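Local coordinates for protein chitinase (Thermococcus kodakarensis KOD1, PDB 5DHD) that hydrolyses chitin and, through the domain described here, a chitin-binding beta sandwich, probably holds the enzyme on its insoluble substrate, at residues Y21-N26 with A73-I78; V34-L39 with Y89-G94. All coordinates share one frame; numbering follows the deposited sequence.

Interaction 1: residues Y21-N26 with A73-I78; sequences YDVTLN and ATFGFI. With PE3 (3,6,9,12,15,18,21,24,27,30,33,36,39-tridecaoxahentetracontane-1,41-diol), chain D; PE3 (3,6,9,12,15,18,21,24,27,30,33,36,39-tridecaoxahentetracontane-1,41-diol), chain G.
Phe75 and Phe77 both place CG between backbone N and carbonyl carbon (chi1 72° and 59°), swinging each ring toward the neighbouring strand. Tyr21 instead sets CG beside its backbone N (chi1 -66°), which brings its CD1 to Phe77 CE2. Strand pairing and the Phe77 torsion put Tyr21 CB over one face of the Phe77 ring, a CH-pi contact 3.5 Å from Phe77 CZ. The two rings run nearly parallel but slid apart, their centroids separated by 5.1 Å. At the next hydrogen-bonded pair, Val23 CB sits over a face of Phe75, and Val23 CG1 approaches Phe75 CE1 at 3.5 Å. Leu25 CD1 reaches the same ring's edge. Phe77 also stacks on Phe62; with an alanine in its place, Tyr21 CB would probably lose its aromatic cover and Phe62 one of its aromatic neighbours. The opposite face carries Asp22, Thr24 and Thr74. Thr24 OG1 and Thr74 OG1 make a weak bond of 3.3 Å, a water donates to Asp22 OD1 and, weakly, to Phe75 O, and a polyether lies alongside, its C23 3.0 Å from Thr24 OG1. Six backbone bonds lock the register. Antiparallel strands with an aromatic, apolar inner face are characteristic of beta-sandwich carbohydrate-binding modules.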
ATOM      1  N   TYR A  21      -8.668  -1.534   1.188  1.00 11.32           N
ATOM      2  CA  TYR A  21      -7.781  -0.394   1.349  1.00  9.23           C
ATOM      3  C   TYR A  21      -7.496   0.156  -0.034  1.00 11.33           C
ATOM      4  O   TYR A  21      -6.881  -0.512  -0.877  1.00 12.30           O
ATOM      5  CB  TYR A  21      -6.470  -0.812   2.036  1.00 11.44           C
ATOM      6  CG  TYR A  21      -6.685  -1.259   3.461  1.00 12.18           C
ATOM      7  CD1 TYR A  21      -7.131  -2.543   3.743  1.00 12.74           C
ATOM      8  CD2 TYR A  21      -6.507  -0.365   4.527  1.00 12.31           C
ATOM      9  CE1 TYR A  21      -7.405  -2.938   5.051  1.00 14.44           C
ATOM     10  CE2 TYR A  21      -6.778  -0.749   5.838  1.00 12.91           C
ATOM     11  CZ  TYR A  21      -7.228  -2.040   6.088  1.00 13.73           C
ATOM     12  OH  TYR A  21      -7.491  -2.448   7.382  1.00 15.25           O
ATOM     13  N   ASP A  22      -7.983   1.366  -0.277  1.00 10.67           N
ATOM     14  CA  ASP A  22      -7.778   2.028  -1.552  1.00 12.25           C
ATOM     15  C   ASP A  22      -6.700   3.056  -1.297  1.00 12.40           C
ATOM     16  O   ASP A  22      -6.867   3.969  -0.491  1.00 13.84           O
ATOM     17  CB  ASP A  22      -9.076   2.679  -2.024  1.00 12.91           C
ATOM     18  CG  ASP A  22     -10.135   1.645  -2.338  1.00 16.67           C
ATOM     19  OD1 ASP A  22      -9.894   0.839  -3.247  1.00 18.72           O
ATOM     20  OD2 ASP A  22     -11.187   1.637  -1.689  1.00 20.54           O
ATOM     21  N   VAL A  23      -5.580   2.884  -1.983  1.00 12.74           N
ATOM     22  CA  VAL A  23      -4.419   3.732  -1.784  1.00 13.77           C
ATOM     23  C   VAL A  23      -4.089   4.628  -2.961  1.00 11.74           C
ATOM     24  O   VAL A  23      -4.067   4.176  -4.105  1.00 14.51           O
ATOM     25  CB  VAL A  23      -3.189   2.826  -1.507  1.00 14.36           C
ATOM     26  CG1 VAL A  23      -1.929   3.684  -1.300  1.00 14.93           C
ATOM     27  CG2 VAL A  23      -3.449   1.933  -0.304  1.00 16.46           C
ATOM     28  N   THR A  24      -3.837   5.903  -2.681  1.00 13.71           N
ATOM     29  CA  THR A  24      -3.431   6.827  -3.728  1.00 12.79           C
ATOM     30  C   THR A  24      -2.098   7.411  -3.325  1.00 13.35           C
ATOM     31  O   THR A  24      -1.920   7.879  -2.193  1.00 13.76           O
ATOM     32  CB  THR A  24      -4.428   7.993  -3.887  1.00 18.50           C
ATOM     33  OG1 THR A  24      -5.663   7.479  -4.388  1.00 24.97           O
ATOM     34  CG2 THR A  24      -3.904   9.034  -4.879  1.00 18.22           C
ATOM     35  N   LEU A  25      -1.157   7.348  -4.256  1.00 14.10           N
ATOM     36  CA  LEU A  25       0.171   7.881  -4.035  1.00 12.44           C
ATOM     37  C   LEU A  25       0.337   9.152  -4.852  1.00 15.31           C
ATOM     38  O   LEU A  25       0.103   9.166  -6.056  1.00 18.54           O
ATOM     39  CB  LEU A  25       1.253   6.873  -4.443  1.00 14.12           C
ATOM     40  CG  LEU A  25       1.123   5.461  -3.875  1.00 12.84           C
ATOM     41  CD1 LEU A  25       2.279   4.598  -4.407  1.00 15.75           C
ATOM     42  CD2 LEU A  25       1.137   5.481  -2.327  1.00 15.06           C
ATOM     43  N   ASN A  26       0.731  10.216  -4.172  0.50 14.11           N
ATOM     44  CA  ASN A  26       0.946  11.503  -4.798  0.50 15.29           C
ATOM     45  C   ASN A  26       2.461  11.699  -4.768  0.50 15.96           C
ATOM     46  O   ASN A  26       2.988  12.237  -3.814  0.50 15.63           O
ATOM     47  CB  ASN A  26       0.212  12.558  -3.967  0.50 13.59           C
ATOM     48  CG  ASN A  26       0.592  13.961  -4.341  0.50 18.17           C
ATOM     49  OD1 ASN A  26       0.770  14.269  -5.510  0.50 21.76           O
ATOM     50  ND2 ASN A  26       0.701  14.831  -3.339  0.50 25.06           N
ATOM     51  N   ALA A  73      -0.411   7.568  -8.434  1.00 15.22           N
ATOM     52  CA  ALA A  73      -0.699   6.150  -8.590  1.00 14.94           C
ATOM     53  C   ALA A  73      -1.806   5.713  -7.647  1.00 15.80           C
ATOM     54  O   ALA A  73      -1.829   6.098  -6.482  1.00 19.97           O
ATOM     55  CB  ALA A  73       0.553   5.350  -8.304  1.00 16.30           C
ATOM     56  N   THR A  74      -2.728   4.912  -8.158  1.00 15.68           N
ATOM     57  CA  THR A  74      -3.820   4.410  -7.345  1.00 17.72           C
ATOM     58  C   THR A  74      -3.887   2.898  -7.470  1.00 14.30           C
ATOM     59  O   THR A  74      -3.819   2.351  -8.568  1.00 15.26           O
ATOM     60  CB  THR A  74      -5.191   5.007  -7.762  1.00 20.84           C
ATOM     61  OG1 THR A  74      -5.198   6.422  -7.502  1.00 27.43           O
ATOM     62  CG2 THR A  74      -6.323   4.382  -6.950  1.00 30.02           C
ATOM     63  N   PHE A  75      -3.979   2.224  -6.329  1.00 13.42           N
ATOM     64  CA  PHE A  75      -4.101   0.773  -6.314  1.00 11.95           C
ATOM     65  C   PHE A  75      -4.892   0.401  -5.079  1.00 11.83           C
ATOM     66  O   PHE A  75      -5.268   1.270  -4.292  1.00 12.30           O
ATOM     67  CB  PHE A  75      -2.722   0.059  -6.323  1.00 12.38           C
ATOM     68  CG  PHE A  75      -1.937   0.161  -5.035  1.00 13.25           C
ATOM     69  CD1 PHE A  75      -1.192   1.311  -4.744  1.00 14.54           C
ATOM     70  CD2 PHE A  75      -1.935  -0.892  -4.110  1.00 14.24           C
ATOM     71  CE1 PHE A  75      -0.463   1.401  -3.566  1.00 14.57           C
ATOM     72  CE2 PHE A  75      -1.204  -0.789  -2.930  1.00 15.78           C
ATOM     73  CZ  PHE A  75      -0.467   0.364  -2.666  1.00 14.05           C
ATOM     74  N   GLY A  76      -5.187  -0.879  -4.910  1.00 10.34           N
ATOM     75  CA  GLY A  76      -5.939  -1.256  -3.733  1.00 11.39           C
ATOM     76  C   GLY A  76      -5.822  -2.722  -3.424  1.00 11.04           C
ATOM     77  O   GLY A  76      -5.313  -3.509  -4.229  1.00 11.89           O
ATOM     78  N   PHE A  77      -6.292  -3.093  -2.241  1.00 11.09           N
ATOM     79  CA  PHE A  77      -6.267  -4.483  -1.836  1.00 10.62           C
ATOM     80  C   PHE A  77      -7.324  -4.721  -0.776  1.00 10.71           C
ATOM     81  O   PHE A  77      -7.851  -3.780  -0.175  1.00 11.71           O
ATOM     82  CB  PHE A  77      -4.889  -4.906  -1.279  1.00 11.76           C
ATOM     83  CG  PHE A  77      -4.430  -4.116  -0.084  1.00 11.89           C
ATOM     84  CD1 PHE A  77      -3.731  -2.927  -0.239  1.00 12.36           C
ATOM     85  CD2 PHE A  77      -4.673  -4.596   1.200  1.00 13.15           C
ATOM     86  CE1 PHE A  77      -3.276  -2.212   0.887  1.00 12.75           C
ATOM     87  CE2 PHE A  77      -4.216  -3.895   2.332  1.00 12.51           C
ATOM     88  CZ  PHE A  77      -3.523  -2.707   2.173  1.00 11.57           C
ATOM     89  N   ILE A  78      -7.651  -5.988  -0.573  1.00 12.03           N
ATOM     90  CA  ILE A  78      -8.616  -6.369   0.442  1.00 13.45           C
ATOM     91  C   ILE A  78      -7.906  -7.340   1.365  1.00 13.14           C
ATOM     92  O   ILE A  78      -7.252  -8.279   0.904  1.00 13.50           O
ATOM     93  CB  ILE A  78      -9.863  -7.059  -0.155  1.00 14.99           C
ATOM     94  CG1 ILE A  78     -10.640  -6.056  -1.018  1.00 17.33           C
ATOM     95  CG2 ILE A  78     -10.749  -7.619   0.995  1.00 16.72           C
ATOM     96  CD1 ILE A  78     -11.733  -6.687  -1.892  1.00 16.91           C
TER
HETATM   97  C42 PE3 D 803     -10.767   8.721  -1.706  0.50 46.76           C
HETATM   98  C41 PE3 D 803     -11.868   9.345  -0.874  0.50 46.56           C
HETATM   99  O40 PE3 D 803     -13.106   8.755  -1.253  0.50 42.36           O
HETATM  100  C39 PE3 D 803     -14.118   9.359  -0.456  0.50 32.89           C
HETATM  101  C38 PE3 D 803     -15.490   8.770  -0.800  0.50 32.19           C
HETATM  102  O37 PE3 D 803     -15.508   7.379  -0.536  0.50 39.32           O
HETATM  103  C36 PE3 D 803     -16.800   6.846  -0.872  0.50 38.84           C
HETATM  104  C35 PE3 D 803     -16.844   5.314  -0.602  0.50 43.39           C
HETATM  105  O34 PE3 D 803     -15.896   4.631  -1.459  0.50 48.02           O
HETATM  106  C33 PE3 D 803     -15.925   3.213  -1.186  0.50 50.71           C
HETATM  107  C32 PE3 D 803     -14.901   2.483  -2.083  0.50 57.00           C
HETATM  108  O31 PE3 D 803     -14.293   3.362  -3.047  0.50 64.97           O
HETATM  109  C30 PE3 D 803     -13.376   2.598  -3.810  0.50 57.33           C
HETATM  110  C29 PE3 D 803     -12.699   3.464  -4.869  0.50 51.49           C
HETATM  111  O28 PE3 D 803     -11.899   4.471  -4.236  0.50 60.41           O
HETATM  112  C27 PE3 D 803     -11.270   5.218  -5.281  0.50 60.76           C
HETATM  113  C26 PE3 D 803     -10.360   6.296  -4.689  0.50 59.53           C
HETATM  114  O25 PE3 D 803      -9.432   5.739  -3.752  0.50 49.51           O
HETATM  115  C24 PE3 D 803      -8.621   6.830  -3.328  0.50 47.88           C
HETATM  116  C23 PE3 D 803      -7.577   6.368  -2.337  0.50 28.59           C
HETATM  117  O22 PE3 D 803      -7.466   7.245  -1.251  0.50 29.03           O
HETATM  118  O31 PE3 G 806       4.596  14.860  -3.345  1.00 50.40           O
HETATM  119  C30 PE3 G 806       3.765  15.547  -2.407  1.00 57.62           C
HETATM  120  C29 PE3 G 806       4.167  15.153  -0.985  1.00 54.33           C
HETATM  121  O   HOH W   1      -8.221   1.317  -5.399  1.00 24.43           O

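Interaction 2: residues V34-L39 with Y89-G94; sequences VVKVKL and YLYVDG. With PE3 (3,6,9,12,15,18,21,24,27,30,33,36,39-tridecaoxahentetracontane-1,41-diol), chain E; PE3 (3,6,9,12,15,18,21,24,27,30,33,36,39-tridecaoxahentetracontane-1,41-diol), chain F.
Val34 and Lys36 pair with Tyr91 and Tyr89 through four backbone hydrogen bonds, Tyr91 N to Val34 O at 2.8 Å being the straightest of the four (169°). Between these hydrogen-bonded pairs lies the non-hydrogen-bonded pair Val35 and Leu90, where Val35 CA also points its hydrogen at Tyr89 O. Apolar packing differs on the two faces. On the buried one, Val35 CG2 meets Leu90 CD1 at 3.8 Å; Leu90 gets there because CG stands anti to its backbone N (chi1 169°). On the other, Val34 CB faces Tyr91 CB, and Lys36 CD lies obliquely 4.2 Å from Tyr91 CE2. Here too the extended Lys36 chain carries NZ into a curled polyether, its three N-H groups shared among four ether oxygens, O4, O7, O13 and O16; this crown-like grip would be expected to stabilise the ammonium charge. The same polyether lays C14 over the centre of the Tyr91 ring, 3.3 Å above its plane, while NZ is too far from that ring for more than a weak cation-pi attraction. A second polyether brings C26 to 3.1 Å from Tyr89 OH. This is an antiparallel strand pair of the sandwich's five-stranded sheet, its inner face apolar, its outer face lined by two tyrosines and a lysine.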
ATOM      1  N   VAL A  34       7.590   1.530  -3.321  1.00 14.57           N
ATOM      2  CA  VAL A  34       7.417   0.304  -2.565  1.00 15.34           C
ATOM      3  C   VAL A  34       6.517   0.606  -1.379  1.00 16.33           C
ATOM      4  O   VAL A  34       6.842   1.451  -0.548  1.00 16.46           O
ATOM      5  CB  VAL A  34       8.776  -0.214  -2.024  1.00 17.06           C
ATOM      6  CG1 VAL A  34       8.572  -1.466  -1.177  1.00 19.87           C
ATOM      7  CG2 VAL A  34       9.704  -0.529  -3.192  1.00 18.29           C
ATOM      8  N   VAL A  35       5.373  -0.064  -1.316  1.00 13.31           N
ATOM      9  CA  VAL A  35       4.460   0.131  -0.200  1.00 13.49           C
ATOM     10  C   VAL A  35       4.474  -1.141   0.641  1.00 13.88           C
ATOM     11  O   VAL A  35       4.144  -2.222   0.153  1.00 15.43           O
ATOM     12  CB  VAL A  35       3.044   0.448  -0.676  1.00 12.78           C
ATOM     13  CG1 VAL A  35       2.055   0.378   0.487  1.00 14.75           C
ATOM     14  CG2 VAL A  35       3.023   1.847  -1.267  1.00 15.38           C
ATOM     15  N   LYS A  36       4.879  -1.006   1.900  1.00 13.50           N
ATOM     16  CA  LYS A  36       4.948  -2.135   2.818  1.00 12.57           C
ATOM     17  C   LYS A  36       3.791  -2.080   3.792  1.00 12.55           C
ATOM     18  O   LYS A  36       3.593  -1.076   4.482  1.00 15.01           O
ATOM     19  CB  LYS A  36       6.269  -2.136   3.591  1.00 17.51           C
ATOM     20  CG  LYS A  36       7.494  -2.308   2.722  1.00 21.36           C
ATOM     21  CD  LYS A  36       8.676  -2.616   3.620  1.00 25.76           C
ATOM     22  CE  LYS A  36       9.832  -3.112   2.816  1.00 41.95           C
ATOM     23  NZ  LYS A  36      11.025  -3.373   3.658  1.00 35.53           N
ATOM     24  N   VAL A  37       3.048  -3.177   3.863  1.00 13.03           N
ATOM     25  CA  VAL A  37       1.875  -3.266   4.718  1.00 12.57           C
ATOM     26  C   VAL A  37       2.034  -4.324   5.801  1.00 16.16           C
ATOM     27  O   VAL A  37       2.436  -5.455   5.522  1.00 15.08           O
ATOM     28  CB  VAL A  37       0.643  -3.611   3.862  1.00 12.16           C
ATOM     29  CG1 VAL A  37      -0.597  -3.720   4.738  1.00 13.60           C
ATOM     30  CG2 VAL A  37       0.468  -2.569   2.753  1.00 13.72           C
ATOM     31  N   LYS A  38       1.716  -3.944   7.034  1.00 14.98           N
ATOM     32  CA  LYS A  38       1.781  -4.856   8.171  1.00 15.44           C
ATOM     33  C   LYS A  38       0.355  -5.226   8.556  1.00 16.06           C
ATOM     34  O   LYS A  38      -0.465  -4.350   8.835  1.00 15.91           O
ATOM     35  CB  LYS A  38       2.465  -4.188   9.368  1.00 19.49           C
ATOM     36  CG  LYS A  38       2.496  -5.053  10.648  1.00 20.27           C
ATOM     37  CD  LYS A  38       3.404  -6.264  10.490  1.00 23.79           C
ATOM     38  CE  LYS A  38       3.516  -7.059  11.797  1.00 35.55           C
ATOM     39  NZ  LYS A  38       2.187  -7.545  12.298  1.00 47.89           N
ATOM     40  N   LEU A  39       0.060  -6.520   8.565  1.00 16.02           N
ATOM     41  CA  LEU A  39      -1.272  -7.000   8.918  1.00 15.55           C
ATOM     42  C   LEU A  39      -1.268  -7.648  10.296  1.00 19.51           C
ATOM     43  O   LEU A  39      -0.235  -8.131  10.757  1.00 21.86           O
ATOM     44  CB  LEU A  39      -1.731  -8.076   7.928  1.00 17.26           C
ATOM     45  CG  LEU A  39      -1.783  -7.735   6.440  1.00 18.20           C
ATOM     46  CD1 LEU A  39      -2.262  -8.951   5.656  1.00 18.40           C
ATOM     47  CD2 LEU A  39      -2.711  -6.552   6.227  1.00 18.72           C
ATOM     48  N   TYR A  89       3.576   1.693   4.952  1.00 14.79           N
ATOM     49  CA  TYR A  89       4.763   2.519   4.750  1.00 13.37           C
ATOM     50  C   TYR A  89       5.042   2.731   3.268  1.00 13.54           C
ATOM     51  O   TYR A  89       5.003   1.780   2.488  1.00 15.80           O
ATOM     52  CB  TYR A  89       5.995   1.835   5.370  1.00 16.72           C
ATOM     53  CG  TYR A  89       5.847   1.503   6.843  1.00 16.41           C
ATOM     54  CD1 TYR A  89       6.163   2.443   7.828  1.00 19.80           C
ATOM     55  CD2 TYR A  89       5.374   0.260   7.243  1.00 18.26           C
ATOM     56  CE1 TYR A  89       6.007   2.139   9.179  1.00 21.52           C
ATOM     57  CE2 TYR A  89       5.218  -0.054   8.584  1.00 17.85           C
ATOM     58  CZ  TYR A  89       5.538   0.891   9.535  1.00 21.15           C
ATOM     59  OH  TYR A  89       5.396   0.556  10.854  1.00 24.45           O
ATOM     60  N   LEU A  90       5.329   3.972   2.886  1.00 12.97           N
ATOM     61  CA  LEU A  90       5.656   4.282   1.497  1.00 12.90           C
ATOM     62  C   LEU A  90       7.145   4.584   1.386  1.00 14.26           C
ATOM     63  O   LEU A  90       7.642   5.549   1.972  1.00 14.16           O
ATOM     64  CB  LEU A  90       4.863   5.480   0.983  1.00 13.70           C
ATOM     65  CG  LEU A  90       5.322   6.042  -0.380  1.00 13.08           C
ATOM     66  CD1 LEU A  90       5.117   5.023  -1.510  1.00 15.17           C
ATOM     67  CD2 LEU A  90       4.543   7.335  -0.660  1.00 14.56           C
ATOM     68  N   TYR A  91       7.845   3.745   0.631  1.00 13.84           N
ATOM     69  CA  TYR A  91       9.273   3.906   0.406  1.00 14.07           C
ATOM     70  C   TYR A  91       9.553   4.244  -1.045  1.00 14.96           C
ATOM     71  O   TYR A  91       9.015   3.616  -1.955  1.00 16.39           O
ATOM     72  CB  TYR A  91      10.045   2.634   0.760  1.00 17.14           C
ATOM     73  CG  TYR A  91      10.204   2.414   2.243  1.00 17.11           C
ATOM     74  CD1 TYR A  91      11.246   3.026   2.947  1.00 19.04           C
ATOM     75  CD2 TYR A  91       9.294   1.627   2.957  1.00 15.77           C
ATOM     76  CE1 TYR A  91      11.374   2.858   4.334  1.00 20.85           C
ATOM     77  CE2 TYR A  91       9.417   1.451   4.347  1.00 19.16           C
ATOM     78  CZ  TYR A  91      10.458   2.073   5.017  1.00 23.34           C
ATOM     79  OH  TYR A  91      10.600   1.904   6.377  1.00 26.93           O
ATOM     80  N   VAL A  92      10.389   5.253  -1.252  1.00 14.34           N
ATOM     81  CA  VAL A  92      10.779   5.664  -2.591  1.00 17.52           C
ATOM     82  C   VAL A  92      12.292   5.830  -2.569  1.00 22.15           C
ATOM     83  O   VAL A  92      12.833   6.612  -1.783  1.00 21.93           O
ATOM     84  CB  VAL A  92      10.109   6.979  -3.013  1.00 17.81           C
ATOM     85  CG1 VAL A  92      10.667   7.431  -4.390  1.00 21.15           C
ATOM     86  CG2 VAL A  92       8.577   6.779  -3.095  1.00 18.81           C
ATOM     87  N   ASP A  93      12.964   5.067  -3.425  1.00 23.60           N
ATOM     88  CA  ASP A  93      14.415   5.092  -3.522  1.00 26.55           C
ATOM     89  C   ASP A  93      15.089   4.865  -2.170  1.00 27.19           C
ATOM     90  O   ASP A  93      16.097   5.498  -1.849  1.00 28.32           O
ATOM     91  CB  ASP A  93      14.875   6.398  -4.180  1.00 29.30           C
ATOM     92  CG  ASP A  93      14.381   6.523  -5.625  1.00 31.91           C
ATOM     93  OD1 ASP A  93      14.150   5.472  -6.259  1.00 35.31           O
ATOM     94  OD2 ASP A  93      14.220   7.652  -6.135  1.00 33.59           O
ATOM     95  N   GLY A  94      14.514   3.960  -1.380  1.00 26.63           N
ATOM     96  CA  GLY A  94      15.072   3.629  -0.082  1.00 26.21           C
ATOM     97  C   GLY A  94      14.730   4.540   1.083  1.00 27.01           C
ATOM     98  O   GLY A  94      15.110   4.251   2.218  1.00 29.36           O
TER
HETATM   99  C18 PE3 E 804      11.030  -1.782   6.776  0.50 26.51           C
HETATM  100  C17 PE3 E 804      12.209  -1.023   6.184  0.50 30.59           C
HETATM  101  O16 PE3 E 804      11.924  -0.855   4.806  0.50 32.17           O
HETATM  102  C15 PE3 E 804      12.939  -0.152   4.118  0.50 35.69           C
HETATM  103  C14 PE3 E 804      12.504  -0.072   2.668  0.50 39.97           C
HETATM  104  O13 PE3 E 804      12.634  -1.385   2.148  0.50 35.27           O
HETATM  105  C12 PE3 E 804      12.194  -1.364   0.804  0.50 38.34           C
HETATM  106  C11 PE3 E 804      12.350  -2.768   0.230  0.50 39.32           C
HETATM  107  O10 PE3 E 804      11.721  -3.752   1.033  0.50 46.47           O
HETATM  108  C9  PE3 E 804      11.944  -4.979   0.342  0.50 44.67           C
HETATM  109  C8  PE3 E 804      11.343  -6.188   1.045  0.50 43.38           C
HETATM  110  O7  PE3 E 804      11.458  -6.056   2.454  0.50 36.56           O
HETATM  111  C6  PE3 E 804      10.838  -7.216   2.996  0.50 43.09           C
HETATM  112  C5  PE3 E 804      10.894  -7.244   4.525  0.50 37.41           C
HETATM  113  O4  PE3 E 804      10.648  -5.949   5.055  0.50 41.88           O
HETATM  114  C30 PE3 F 805       2.586   6.769  11.525  1.00 34.15           C
HETATM  115  C29 PE3 F 805       2.942   5.373  11.016  1.00 29.36           C
HETATM  116  O28 PE3 F 805       3.142   4.516  12.127  1.00 50.47           O
HETATM  117  C27 PE3 F 805       3.473   3.220  11.622  1.00 45.88           C
HETATM  118  C26 PE3 F 805       3.716   2.257  12.787  1.00 45.74           C
HETATM  119  O25 PE3 F 805       2.469   1.863  13.372  1.00 40.88           O

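From the N terminus, strand 19-26 comes first and strand 34-39 follows, but the two go to different sheets. Interaction 1 closes when 73-78 returns to lie beside 21-26 in the four-stranded sheet, after a loop of 46 residues that contains 34-39. Interaction 2 closes later, when 89-94 pairs with 34-39 in the five-stranded sheet. The closures therefore cross instead of nesting, and the steps from 19-26 to 34-39 and from 72-79 to 85-92 both pass from the four-stranded to the five-stranded sheet. Between the sheets the two contacts meet directly: Phe77 CZ packs 4.0 Å from Val37 CG1, Phe75 CZ reaches Val35 CB, and Leu25 CD1 touches Leu90 CD1, joining both halves of the sandwich through its core.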